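Local coordinates for protein leucine aminopeptidase 2, chloroplastic (Streptomyces sp. BC16019, PDB 5LHJ) that is a metal-dependent M17 aminopeptidase that takes part in bottromycin maturation and probably removes unsubstituted N-terminal amino acids from peptides, at residues 459-471 / 479-491. Sequence-based numbering, arbitrary orientation.
Sequences AHLDIAAPAYNDE and YGGTGFAVRTLIE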
# COMPACT_ATOMS: atom_id res chain seq x y z
N ALA A 459 28.37 -3.38 25.79
CA ALA A 459 27.22 -2.51 25.59
C ALA A 459 27.03 -2.25 24.10
O ALA A 459 27.99 -2.21 23.33
CB ALA A 459 27.38 -1.19 26.34
N HIS A 460 25.76 -2.06 23.72
CA HIS A 460 25.36 -1.82 22.34
C HIS A 460 24.53 -0.53 22.29
O HIS A 460 23.55 -0.39 23.05
CB HIS A 460 24.57 -3.03 21.85
CG HIS A 460 23.68 -2.78 20.66
ND1 HIS A 460 24.15 -2.31 19.45
CD2 HIS A 460 22.35 -2.97 20.50
CE1 HIS A 460 23.14 -2.20 18.61
NE2 HIS A 460 22.04 -2.61 19.22
N LEU A 461 24.94 0.40 21.43
CA LEU A 461 24.22 1.66 21.24
C LEU A 461 23.58 1.67 19.85
O LEU A 461 24.28 1.65 18.85
CB LEU A 461 25.18 2.85 21.34
CG LEU A 461 26.02 3.01 22.60
CD1 LEU A 461 26.74 4.37 22.62
CD2 LEU A 461 25.18 2.89 23.83
N ASP A 462 22.25 1.67 19.80
CA ASP A 462 21.51 1.71 18.53
C ASP A 462 21.09 3.16 18.31
O ASP A 462 20.23 3.67 19.03
CB ASP A 462 20.32 0.76 18.57
CG ASP A 462 19.62 0.58 17.21
OD1 ASP A 462 19.85 1.36 16.25
OD2 ASP A 462 18.81 -0.37 17.11
N ILE A 463 21.72 3.83 17.35
CA ILE A 463 21.58 5.28 17.18
C ILE A 463 20.95 5.67 15.83
O ILE A 463 21.15 6.78 15.36
CB ILE A 463 22.94 6.00 17.39
CG1 ILE A 463 23.98 5.57 16.34
CG2 ILE A 463 23.46 5.73 18.80
CD1 ILE A 463 25.17 6.50 16.24
N ALA A 464 20.16 4.77 15.25
CA ALA A 464 19.58 4.96 13.91
C ALA A 464 18.88 6.31 13.72
O ALA A 464 19.19 7.07 12.80
CB ALA A 464 18.62 3.81 13.59
N ALA A 465 17.98 6.65 14.63
CA ALA A 465 17.22 7.89 14.48
C ALA A 465 18.02 9.17 14.80
O ALA A 465 17.98 10.09 14.01
CB ALA A 465 15.95 7.83 15.30
N PRO A 466 18.73 9.24 15.94
CA PRO A 466 19.34 10.55 16.24
C PRO A 466 20.62 10.87 15.45
O PRO A 466 21.06 12.02 15.49
CB PRO A 466 19.61 10.49 17.74
CG PRO A 466 19.62 9.05 18.08
CD PRO A 466 18.73 8.36 17.12
N ALA A 467 21.18 9.90 14.73
CA ALA A 467 22.37 10.12 13.88
C ALA A 467 22.15 11.06 12.69
O ALA A 467 23.11 11.61 12.14
CB ALA A 467 22.91 8.79 13.38
N TYR A 468 20.90 11.23 12.28
CA TYR A 468 20.58 12.08 11.15
C TYR A 468 19.28 12.81 11.45
O TYR A 468 18.26 12.18 11.75
CB TYR A 468 20.45 11.22 9.89
CG TYR A 468 20.37 12.03 8.62
CD1 TYR A 468 19.13 12.49 8.16
CD2 TYR A 468 21.50 12.33 7.88
CE1 TYR A 468 19.04 13.24 7.00
CE2 TYR A 468 21.42 13.08 6.72
CZ TYR A 468 20.19 13.52 6.28
OH TYR A 468 20.07 14.26 5.12
N ASN A 469 19.33 14.13 11.41
CA ASN A 469 18.19 14.99 11.70
C ASN A 469 17.50 15.36 10.39
O ASN A 469 17.99 16.20 9.65
CB ASN A 469 18.67 16.22 12.45
CG ASN A 469 17.57 17.24 12.72
OD1 ASN A 469 16.37 16.94 12.68
ND2 ASN A 469 17.98 18.46 13.01
N ASP A 470 16.35 14.73 10.11
CA ASP A 470 15.61 15.05 8.88
C ASP A 470 14.44 16.01 9.16
O ASP A 470 13.60 16.25 8.29
CB ASP A 470 15.19 13.77 8.13
CG ASP A 470 14.26 12.88 8.92
OD1 ASP A 470 13.67 13.34 9.92
OD2 ASP A 470 14.12 11.70 8.53
N GLU A 471 14.42 16.57 10.37
CA GLU A 471 13.51 17.61 10.79
C GLU A 471 14.40 18.86 10.88
O GLU A 471 15.58 18.79 10.58
CB GLU A 471 12.86 17.20 12.13
CG GLU A 471 12.11 15.86 12.04
CD GLU A 471 11.87 15.14 13.38
OE1 GLU A 471 12.84 14.77 14.07
OE2 GLU A 471 10.71 14.91 13.73
N TYR A 479 20.40 20.41 10.65
CA TYR A 479 19.77 19.45 9.74
C TYR A 479 20.88 18.52 9.25
O TYR A 479 21.99 18.98 9.00
CB TYR A 479 19.13 20.16 8.55
CG TYR A 479 18.49 19.19 7.57
CD1 TYR A 479 19.23 18.61 6.56
CD2 TYR A 479 17.16 18.83 7.70
CE1 TYR A 479 18.66 17.69 5.68
CE2 TYR A 479 16.57 17.92 6.84
CZ TYR A 479 17.33 17.36 5.83
OH TYR A 479 16.74 16.46 4.97
N GLY A 480 20.57 17.24 9.11
CA GLY A 480 21.46 16.26 8.47
C GLY A 480 22.30 15.49 9.48
O GLY A 480 21.83 15.15 10.57
N GLY A 481 23.53 15.15 9.12
CA GLY A 481 24.40 14.40 10.02
C GLY A 481 24.63 15.16 11.32
O GLY A 481 24.97 16.34 11.30
N THR A 482 24.44 14.48 12.46
CA THR A 482 24.49 15.13 13.76
C THR A 482 25.77 14.86 14.56
O THR A 482 26.12 15.64 15.45
CB THR A 482 23.32 14.68 14.64
OG1 THR A 482 23.42 13.27 14.85
CG2 THR A 482 22.00 15.01 14.00
N GLY A 483 26.48 13.77 14.24
CA GLY A 483 27.59 13.31 15.06
C GLY A 483 27.16 12.76 16.41
O GLY A 483 27.94 12.71 17.36
N PHE A 484 25.90 12.33 16.50
CA PHE A 484 25.35 11.76 17.72
C PHE A 484 26.21 10.60 18.22
O PHE A 484 26.68 9.79 17.42
CB PHE A 484 23.92 11.26 17.49
CG PHE A 484 23.20 10.85 18.74
CD1 PHE A 484 22.55 11.79 19.52
CD2 PHE A 484 23.15 9.52 19.13
CE1 PHE A 484 21.87 11.41 20.67
CE2 PHE A 484 22.48 9.14 20.29
CZ PHE A 484 21.84 10.10 21.05
N ALA A 485 26.41 10.59 19.54
CA ALA A 485 27.15 9.58 20.32
C ALA A 485 28.65 9.84 20.46
O ALA A 485 29.30 9.23 21.31
CB ALA A 485 26.88 8.15 19.84
N VAL A 486 29.22 10.75 19.66
CA VAL A 486 30.64 11.10 19.81
C VAL A 486 30.92 11.58 21.24
O VAL A 486 31.82 11.06 21.91
CB VAL A 486 31.10 12.16 18.79
CG1 VAL A 486 32.52 12.64 19.10
CG2 VAL A 486 31.06 11.60 17.37
N ARG A 487 30.14 12.54 21.70
CA ARG A 487 30.40 13.10 23.02
C ARG A 487 30.03 12.15 24.16
O ARG A 487 30.74 12.12 25.18
CB ARG A 487 29.74 14.47 23.14
CG ARG A 487 30.57 15.51 22.38
CD ARG A 487 29.91 16.87 22.34
NE ARG A 487 28.78 16.76 21.44
CZ ARG A 487 27.52 17.06 21.70
NH1 ARG A 487 27.14 17.62 22.85
NH2 ARG A 487 26.63 16.85 20.75
N THR A 488 29.00 11.33 23.99
CA THR A 488 28.72 10.25 24.94
C THR A 488 29.90 9.27 25.05
O THR A 488 30.31 8.90 26.15
CB THR A 488 27.41 9.50 24.61
OG1 THR A 488 26.31 10.40 24.73
CG2 THR A 488 27.19 8.32 25.55
N LEU A 489 30.46 8.86 23.91
CA LEU A 489 31.60 7.96 23.90
C LEU A 489 32.80 8.58 24.63
O LEU A 489 33.43 7.92 25.45
CB LEU A 489 32.02 7.57 22.49
CG LEU A 489 31.13 6.57 21.73
CD1 LEU A 489 31.70 6.45 20.33
CD2 LEU A 489 31.03 5.21 22.41
N ILE A 490 33.09 9.84 24.33
CA ILE A 490 34.21 10.52 24.98
C ILE A 490 34.00 10.58 26.50
O ILE A 490 34.91 10.26 27.26
CB ILE A 490 34.45 11.93 24.41
CG1 ILE A 490 34.94 11.83 22.96
CG2 ILE A 490 35.48 12.70 25.25
CD1 ILE A 490 34.96 13.16 22.22
N GLU A 491 32.81 10.98 26.94
CA GLU A 491 32.53 11.01 28.38
C GLU A 491 32.57 9.62 29.05
O GLU A 491 33.02 9.48 30.20
CB GLU A 491 31.22 11.73 28.67
CG GLU A 491 31.32 13.24 28.52
CD GLU A 491 32.15 13.92 29.61
OE1 GLU A 491 32.38 13.33 30.69
OE2 GLU A 491 32.56 15.08 29.40
O HOH W 1 25.81 11.43 12.82
O HOH W 2 13.58 16.34 5.41
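F484 CG stands anti to its backbone N (chi1 -171°), which lays the ring flat against P466 in a CH-pi contact: P466 CB is 3.6 Å from the centroid of the F484 ring, almost on the normal. I463 CG2 meets the same ring at its edge. T482 has its OG1 tucked between its backbone N and carbonyl carbon (chi1 61°), where it donates in the carbonyl plane to a lone pair of P466 O, 2.7 Å away; it also accepts from F484 N, closing an ST turn, so one hydroxyl bridges the two segments. An alanine in place of F484 would probably strip P466 of the ring its CB rests on and I463 of its edge contact, opening a gap between the segments.

Farther along, the backbones pair as a short antiparallel hairpin: N469 N reaches G480 O at 2.8 Å and G480 N returns to N469 O at 2.8 Å. G480 CA lies 3.8 Å from the centroid of the Y468 ring, a CH-pi contact over its face; the glycine is required by its own backbone angles, at which a CB would strike the carbonyl O of Y479. N469 O sits over one face of the Y479 ring. Water links A467 O to G483 N. The side chain of A467 is about 8 Å from that of D284, which binds manganese in this protein, although no metal is bound here.

Residues 463-467 lead from strand 458-462, which pairs with strands 367-372 and 386-390, into the hairpin; beyond it, helix 486-498 packs against helices 164-185, 286-301 and 394-407.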